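Local coordinates for protein toxin PAU_02230 (PDB 6HV6) that acts as a toxin (PaTox) of the bacterium Photorhabdus asymbiotica, and here folds into a helical part joined to an antiparallel beta-sheet part, at residues A[318-321]-A[322-325]; A[269-272]-A[273-277]; A[147-150]-A[151-155]. The protein carries 1 engineered substitution. All blocks are in the same frame, centred on the assembly; numbering follows the deposited sequence.

Interaction 1 of 3, residues A[318-321]-A[322-325]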
loop_
_atom_site.group_PDB
_atom_site.type_symbol
_atom_site.label_atom_id
_atom_site.label_comp_id
_atom_site.label_asym_id
_atom_site.label_seq_id
_atom_site.Cartn_x
_atom_site.Cartn_y
_atom_site.Cartn_z
ATOM N N ASP A 318 6.030 23.867 -2.236
ATOM C CA ASP A 318 5.752 25.246 -2.622
ATOM C C ASP A 318 6.031 25.493 -4.097
ATOM O O ASP A 318 5.458 26.416 -4.689
ATOM C CB ASP A 318 6.589 26.230 -1.791
ATOM C CG ASP A 318 6.035 26.453 -0.392
ATOM O OD1 ASP A 318 5.026 25.820 -0.027
ATOM O OD2 ASP A 318 6.616 27.278 0.347
ATOM N N LYS A 319 6.926 24.716 -4.696
ATOM C CA LYS A 319 7.350 24.939 -6.069
ATOM C C LYS A 319 7.056 23.698 -6.891
ATOM O O LYS A 319 7.309 22.576 -6.445
ATOM C CB LYS A 319 8.848 25.271 -6.154
ATOM C CG LYS A 319 9.243 26.582 -5.494
ATOM C CD LYS A 319 10.672 26.963 -5.849
ATOM C CE LYS A 319 10.996 28.386 -5.408
ATOM N NZ LYS A 319 12.403 28.762 -5.724
ATOM N N HIS A 320 6.514 23.904 -8.092
ATOM C CA HIS A 320 6.271 22.772 -8.978
ATOM C C HIS A 320 7.568 22.032 -9.298
ATOM O O HIS A 320 7.594 20.795 -9.347
ATOM C CB HIS A 320 5.596 23.244 -10.265
ATOM C CG HIS A 320 5.466 22.169 -11.294
ATOM N ND1 HIS A 320 4.465 21.222 -11.257
ATOM C CD2 HIS A 320 6.234 21.866 -12.368
ATOM C CE1 HIS A 320 4.616 20.386 -12.268
ATOM N NE2 HIS A 320 5.680 20.755 -12.958
ATOM N N SER A 321 8.658 22.773 -9.505
ATOM C CA SER A 321 9.907 22.132 -9.905
ATOM C C SER A 321 10.425 21.199 -8.820
ATOM O O SER A 321 11.032 20.169 -9.133
ATOM C CB SER A 321 10.967 23.179 -10.253
ATOM O OG SER A 321 11.355 23.930 -9.119
ATOM N N ASP A 322 10.196 21.534 -7.548
ATOM C CA ASP A 322 10.594 20.633 -6.472
ATOM C C ASP A 322 9.729 19.386 -6.451
ATOM O O ASP A 322 10.233 18.275 -6.253
ATOM C CB ASP A 322 10.513 21.343 -5.125
ATOM C CG ASP A 322 11.581 22.405 -4.972
ATOM O OD1 ASP A 322 12.647 22.255 -5.601
ATOM O OD2 ASP A 322 11.354 23.366 -4.218
ATOM N N MET A 323 8.418 19.554 -6.614
ATOM C CA MET A 323 7.534 18.396 -6.647
ATOM C C MET A 323 7.916 17.468 -7.790
ATOM O O MET A 323 7.996 16.245 -7.609
ATOM C CB MET A 323 6.080 18.868 -6.754
ATOM C CG MET A 323 5.016 17.777 -6.678
ATOM S SD MET A 323 4.789 16.972 -8.270
ATOM C CE MET A 323 3.868 18.229 -9.168
ATOM N N ALA A 324 8.206 18.038 -8.960
ATOM C CA ALA A 324 8.562 17.227 -10.121
ATOM C C ALA A 324 9.917 16.553 -9.947
ATOM O O ALA A 324 10.108 15.413 -10.388
ATOM C CB ALA A 324 8.563 18.088 -11.379
ATOM N N ALA A 325 10.882 17.245 -9.339
ATOM C CA ALA A 325 12.165 16.597 -9.080
ATOM C C ALA A 325 11.984 15.409 -8.141
ATOM O O ALA A 325 12.555 14.335 -8.361
ATOM C CB ALA A 325 13.161 17.601 -8.501
HETATM O O HOH W 1 9.055 23.313 -3.049
#

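Interaction 2 of 3, residues A[269-272]-A[273-277]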
loop_
_atom_site.group_PDB
_atom_site.type_symbol
_atom_site.label_atom_id
_atom_site.label_comp_id
_atom_site.label_asym_id
_atom_site.label_seq_id
_atom_site.Cartn_x
_atom_site.Cartn_y
_atom_site.Cartn_z
ATOM N N THR A 269 9.216 21.452 -16.162
ATOM C CA THR A 269 9.046 22.642 -16.986
ATOM C C THR A 269 7.690 22.668 -17.684
ATOM O O THR A 269 7.507 23.419 -18.645
ATOM C CB THR A 269 10.167 22.728 -18.022
ATOM O OG1 THR A 269 10.292 21.462 -18.683
ATOM C CG2 THR A 269 11.489 23.082 -17.359
ATOM N N SER A 270 6.732 21.860 -17.224
ATOM C CA SER A 270 5.442 21.737 -17.889
ATOM C C SER A 270 4.285 22.089 -16.961
ATOM O O SER A 270 3.178 21.583 -17.142
ATOM C CB SER A 270 5.250 20.322 -18.438
ATOM O OG SER A 270 6.415 19.850 -19.085
ATOM N N GLU A 271 4.523 22.951 -15.965
ATOM C CA GLU A 271 3.515 23.189 -14.930
ATOM C C GLU A 271 2.224 23.733 -15.520
ATOM O O GLU A 271 1.141 23.173 -15.311
ATOM C CB GLU A 271 4.028 24.163 -13.870
ATOM C CG GLU A 271 2.863 24.720 -13.058
ATOM C CD GLU A 271 3.267 25.660 -11.949
ATOM O OE1 GLU A 271 4.473 25.797 -11.663
ATOM O OE2 GLU A 271 2.355 26.255 -11.347
ATOM N N THR A 272 2.315 24.854 -16.238
ATOM C CA THR A 272 1.112 25.493 -16.755
ATOM C C THR A 272 0.459 24.669 -17.857
ATOM O O THR A 272 -0.704 24.916 -18.190
ATOM C CB THR A 272 1.440 26.905 -17.251
ATOM O OG1 THR A 272 2.423 26.829 -18.289
ATOM C CG2 THR A 272 1.995 27.757 -16.110
ATOM N N LYS A 273 1.168 23.684 -18.408
ATOM C CA LYS A 273 0.580 22.773 -19.381
ATOM C C LYS A 273 -0.058 21.568 -18.707
ATOM O O LYS A 273 -1.129 21.114 -19.120
ATOM C CB LYS A 273 1.649 22.313 -20.379
ATOM C CG LYS A 273 2.249 23.446 -21.197
ATOM C CD LYS A 273 1.157 24.213 -21.928
ATOM C CE LYS A 273 1.729 25.365 -22.733
ATOM N NZ LYS A 273 2.729 24.908 -23.730
ATOM N N LEU A 274 0.585 21.052 -17.663
ATOM C CA LEU A 274 0.053 19.912 -16.934
ATOM C C LEU A 274 -1.203 20.288 -16.157
ATOM O O LEU A 274 -2.181 19.530 -16.125
ATOM C CB LEU A 274 1.136 19.392 -15.997
ATOM C CG LEU A 274 0.979 18.077 -15.266
ATOM C CD1 LEU A 274 1.124 16.922 -16.226
ATOM C CD2 LEU A 274 2.047 18.036 -14.206
ATOM N N PHE A 275 -1.188 21.453 -15.512
ATOM C CA PHE A 275 -2.308 21.941 -14.716
ATOM C C PHE A 275 -2.893 23.158 -15.417
ATOM O O PHE A 275 -2.430 24.288 -15.204
ATOM C CB PHE A 275 -1.859 22.291 -13.298
ATOM C CG PHE A 275 -1.125 21.184 -12.609
ATOM C CD1 PHE A 275 -1.752 19.973 -12.356
ATOM C CD2 PHE A 275 0.192 21.354 -12.205
ATOM C CE1 PHE A 275 -1.082 18.951 -11.715
ATOM C CE2 PHE A 275 0.868 20.334 -11.564
ATOM C CZ PHE A 275 0.227 19.127 -11.318
ATOM N N PRO A 276 -3.908 22.982 -16.262
ATOM C CA PRO A 276 -4.503 24.145 -16.938
ATOM C C PRO A 276 -5.144 25.133 -15.980
ATOM O O PRO A 276 -5.109 26.344 -16.231
ATOM C CB PRO A 276 -5.542 23.509 -17.876
ATOM C CG PRO A 276 -5.145 22.073 -17.995
ATOM C CD PRO A 276 -4.553 21.721 -16.661
ATOM N N THR A 277 -5.728 24.653 -14.886
ATOM C CA THR A 277 -6.391 25.507 -13.912
ATOM C C THR A 277 -5.620 25.511 -12.595
ATOM O O THR A 277 -4.801 24.626 -12.320
ATOM C CB THR A 277 -7.840 25.051 -13.687
ATOM O OG1 THR A 277 -7.858 23.757 -13.073
ATOM C CG2 THR A 277 -8.583 24.969 -15.017
#

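Interaction 3 of 3, residues A[147-150]-A[151-155]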
loop_
_atom_site.group_PDB
_atom_site.type_symbol
_atom_site.label_atom_id
_atom_site.label_comp_id
_atom_site.label_asym_id
_atom_site.label_seq_id
_atom_site.Cartn_x
_atom_site.Cartn_y
_atom_site.Cartn_z
ATOM N N LYS A 147 5.948 -27.239 9.697
ATOM C CA LYS A 147 6.282 -25.915 9.191
ATOM C C LYS A 147 5.025 -25.069 8.987
ATOM O O LYS A 147 4.995 -23.896 9.367
ATOM C CB LYS A 147 7.076 -26.041 7.889
ATOM C CG LYS A 147 8.498 -26.653 8.026
ATOM C CD LYS A 147 9.286 -26.402 6.737
ATOM C CE LYS A 147 10.463 -27.379 6.542
ATOM N NZ LYS A 147 11.453 -27.375 7.673
ATOM N N GLY A 148 3.967 -25.647 8.404
ATOM C CA GLY A 148 2.727 -24.893 8.242
ATOM C C GLY A 148 2.163 -24.420 9.570
ATOM O O GLY A 148 1.795 -23.255 9.724
ATOM N N VAL A 149 2.112 -25.322 10.557
ATOM C CA VAL A 149 1.681 -24.962 11.907
ATOM C C VAL A 149 2.511 -23.798 12.440
ATOM O O VAL A 149 1.976 -22.836 12.999
ATOM C CB VAL A 149 1.781 -26.186 12.842
ATOM C CG1 VAL A 149 1.682 -25.752 14.300
ATOM C CG2 VAL A 149 0.689 -27.211 12.516
ATOM N N LEU A 150 3.836 -23.877 12.280
ATOM C CA LEU A 150 4.717 -22.830 12.783
ATOM C C LEU A 150 4.440 -21.509 12.089
ATOM O O LEU A 150 4.398 -20.459 12.736
ATOM C CB LEU A 150 6.189 -23.233 12.591
ATOM C CG LEU A 150 6.686 -24.276 13.588
ATOM C CD1 LEU A 150 7.987 -24.951 13.101
ATOM C CD2 LEU A 150 6.882 -23.644 14.981
ATOM N N ALA A 151 4.264 -21.542 10.766
ATOM C CA ALA A 151 3.860 -20.339 10.051
ATOM C C ALA A 151 2.548 -19.795 10.601
ATOM O O ALA A 151 2.391 -18.581 10.768
ATOM C CB ALA A 151 3.726 -20.639 8.563
ATOM N N GLY A 152 1.592 -20.679 10.896
ATOM C CA GLY A 152 0.350 -20.223 11.497
ATOM C C GLY A 152 0.575 -19.540 12.834
ATOM O O GLY A 152 0.051 -18.452 13.085
ATOM N N LYS A 153 1.384 -20.159 13.700
ATOM C CA LYS A 153 1.620 -19.605 15.034
ATOM C C LYS A 153 2.409 -18.302 14.987
ATOM O O LYS A 153 2.256 -17.457 15.879
ATOM C CB LYS A 153 2.353 -20.634 15.907
ATOM C CG LYS A 153 1.481 -21.843 16.322
ATOM C CD LYS A 153 2.261 -22.821 17.243
ATOM C CE LYS A 153 1.371 -23.993 17.656
ATOM N NZ LYS A 153 0.177 -23.588 18.470
ATOM N N MET A 154 3.262 -18.127 13.977
ATOM C CA MET A 154 4.066 -16.921 13.805
ATOM C C MET A 154 3.368 -15.824 13.011
ATOM O O MET A 154 3.945 -14.743 12.846
ATOM C CB MET A 154 5.378 -17.262 13.098
ATOM C CG MET A 154 6.368 -18.027 13.993
ATOM S SD MET A 154 7.918 -18.257 13.111
ATOM C CE MET A 154 7.595 -19.716 12.139
ATOM N N ASN A 155 2.156 -16.071 12.511
ATOM C CA ASN A 155 1.582 -15.179 11.505
ATOM C C ASN A 155 1.436 -13.745 12.009
ATOM O O ASN A 155 1.710 -12.786 11.275
ATOM C CB ASN A 155 0.238 -15.719 11.029
ATOM C CG ASN A 155 -0.246 -14.997 9.782
ATOM O OD1 ASN A 155 0.409 -15.028 8.743
ATOM N ND2 ASN A 155 -1.380 -14.325 9.891
#

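Interaction 1 of 3, residues A[318-321]-A[322-325]
M323 N donates to K319 O (3.2 Å), A324 N to H320 O (2.9 Å) and A325 N to S321 O, the regular i to i+4 bonds of an alpha-helix in its first turn. K319 is the N-cap. Lysine carries no side-chain acceptor for the first-turn N-H groups; the polar link here runs from K319 N through water to D322, three residues on. Water 1 accepts from K319 N (3.0 Å) and lies 2.6 Å from D322 OD2, to which it can donate, though other acceptors compete for its protons. An acidic residue suits this early position, where the helix dipole would be expected to stabilise its carboxylate. With chi1 at -70°, the carboxylate swings back toward the cap, and D322 OD2 comes within 3.7 Å of K319 CB. The lysine runs on extended, and K319 NZ lies 5.7 Å from D322 OD2, too far for a salt bridge, though the opposite charges may still attract weakly.

On the buried flank, H320 and M323 meet at an oblique angle. The methionine chain bends twice (chi2 -82°, chi3 -75°), turning M323 CE back to 3.7 Å from H320 ND1; this buried nitrogen has no polar partner, whereas H320 NE2 bonds to L267 O. Flexible methionine can follow the ring's contour. A324, with only a methyl, packs on L267 and A268, consistent with a close approach of the helix there.

The turn opens helix 320-334 two residues after strand 313-317. M323 packs on Y305 and F317 of adjacent strands, D322 also touches F317, and H320 rests against helix 271-274.

Interaction 2 of 3, residues A[269-272]-A[273-277]
S270 and L274 are joined through the backbone: L274 N donates to S270 O at 2.7 Å, and F275 N to E271 O at 2.9 Å. K273 N reaches S270 O only weakly (3.2 Å). P276, which has no N-H to offer T272 O, is consistent with the helix ending here; F275 has already left helical backbone angles, and its carbonyl lies near that of T272.

Van der Waals contacts run along the turn. L274 CB sits 3.2 Å from S270 O, a snug approach, while CD2 of F275 lies obliquely 3.7 Å from E271 O. Over the centre of the F275 ring stands L274 CG, 4.1 Å above its plane. A branched leucine beside a broad phenyl ring gives this short helix a continuous apolar surface, which packs on V282 and I293 of strands 280-286 and 289-296. The motif is thus a single-turn helix at the lead-in to strand 280-286, laid against the sheet that this strand helps build.

Polar and charged side chains look elsewhere. S270, although at the N-cap, makes no capping bond; its OG is hydrogen-bonded to N266 O in the preceding loop. E271 runs out extended, CG turned away from its own backbone N (chi1 163°), far enough for OE2 to take both a salt bridge from K295 NZ and a hydrogen bond from Y305 OH. Glutamate has the length to bridge from helix to sheet. K273 and T272 are both exposed; K273 CB lies 3.7 Å from S270 O, and the lysine chain bends at chi2 and chi4.

Interaction 3 of 3, residues A[147-150]-A[151-155]
L150 and M154, one turn apart, form the tight part of this contact. The methionine chain curls back at its last torsion (chi3 -84°), bringing M154 CE to 3.8 Å from L150 CB and 3.3 Å from L150 O; M154 CG is 3.4 Å from the same oxygen. M154 N donates to L150 O at 2.9 Å, so polar and apolar atoms of one residue gather round it. A151 N bonds to K147 O (2.8 Å), and the small A151 methyl touches Y110, where a slim side chain suits close helix packing.

This is an uninterrupted stretch of alpha-helix near the start of the long helix 144-176, set among helices 80-93, 101-115 and 130-138. M154 meets M86 of the first and L130, K133 and I134 of the last.

The more open side is that of K153, which is partly exposed, while V149 beside it is buried. The two chains run side by side, V149 CG1 3.8 Å from K153 CE. The lysine's aliphatic length passes the valine before the bend at chi4 delivers NZ to N126 OD1 and Y117 O. K147, by contrast, is buried, its ammonium group hydrogen-bonded to Y137 O and T142 OG1.

Overall arrangement
Interactions 1 and 2 are neighbours in space, their centres 12 Å apart, though several strands separate them in the chain. They join through H320: H320 CB lies 3.1 Å from E271 OE1, H320 ND1 3.7 Å from F275 CE2, and H320 CE1 4.0 Å from L274 CD2. The H320 side chain thus packs the start of helix 320-334 against the single-turn helix 271-274, both beside the six-stranded antiparallel sheet. Interaction 3 belongs to the helical part on the opposite side of the chain's centre, its own centre about 47 Å from that of interaction 1 and about 52 Å from that of interaction 2, with no direct contact.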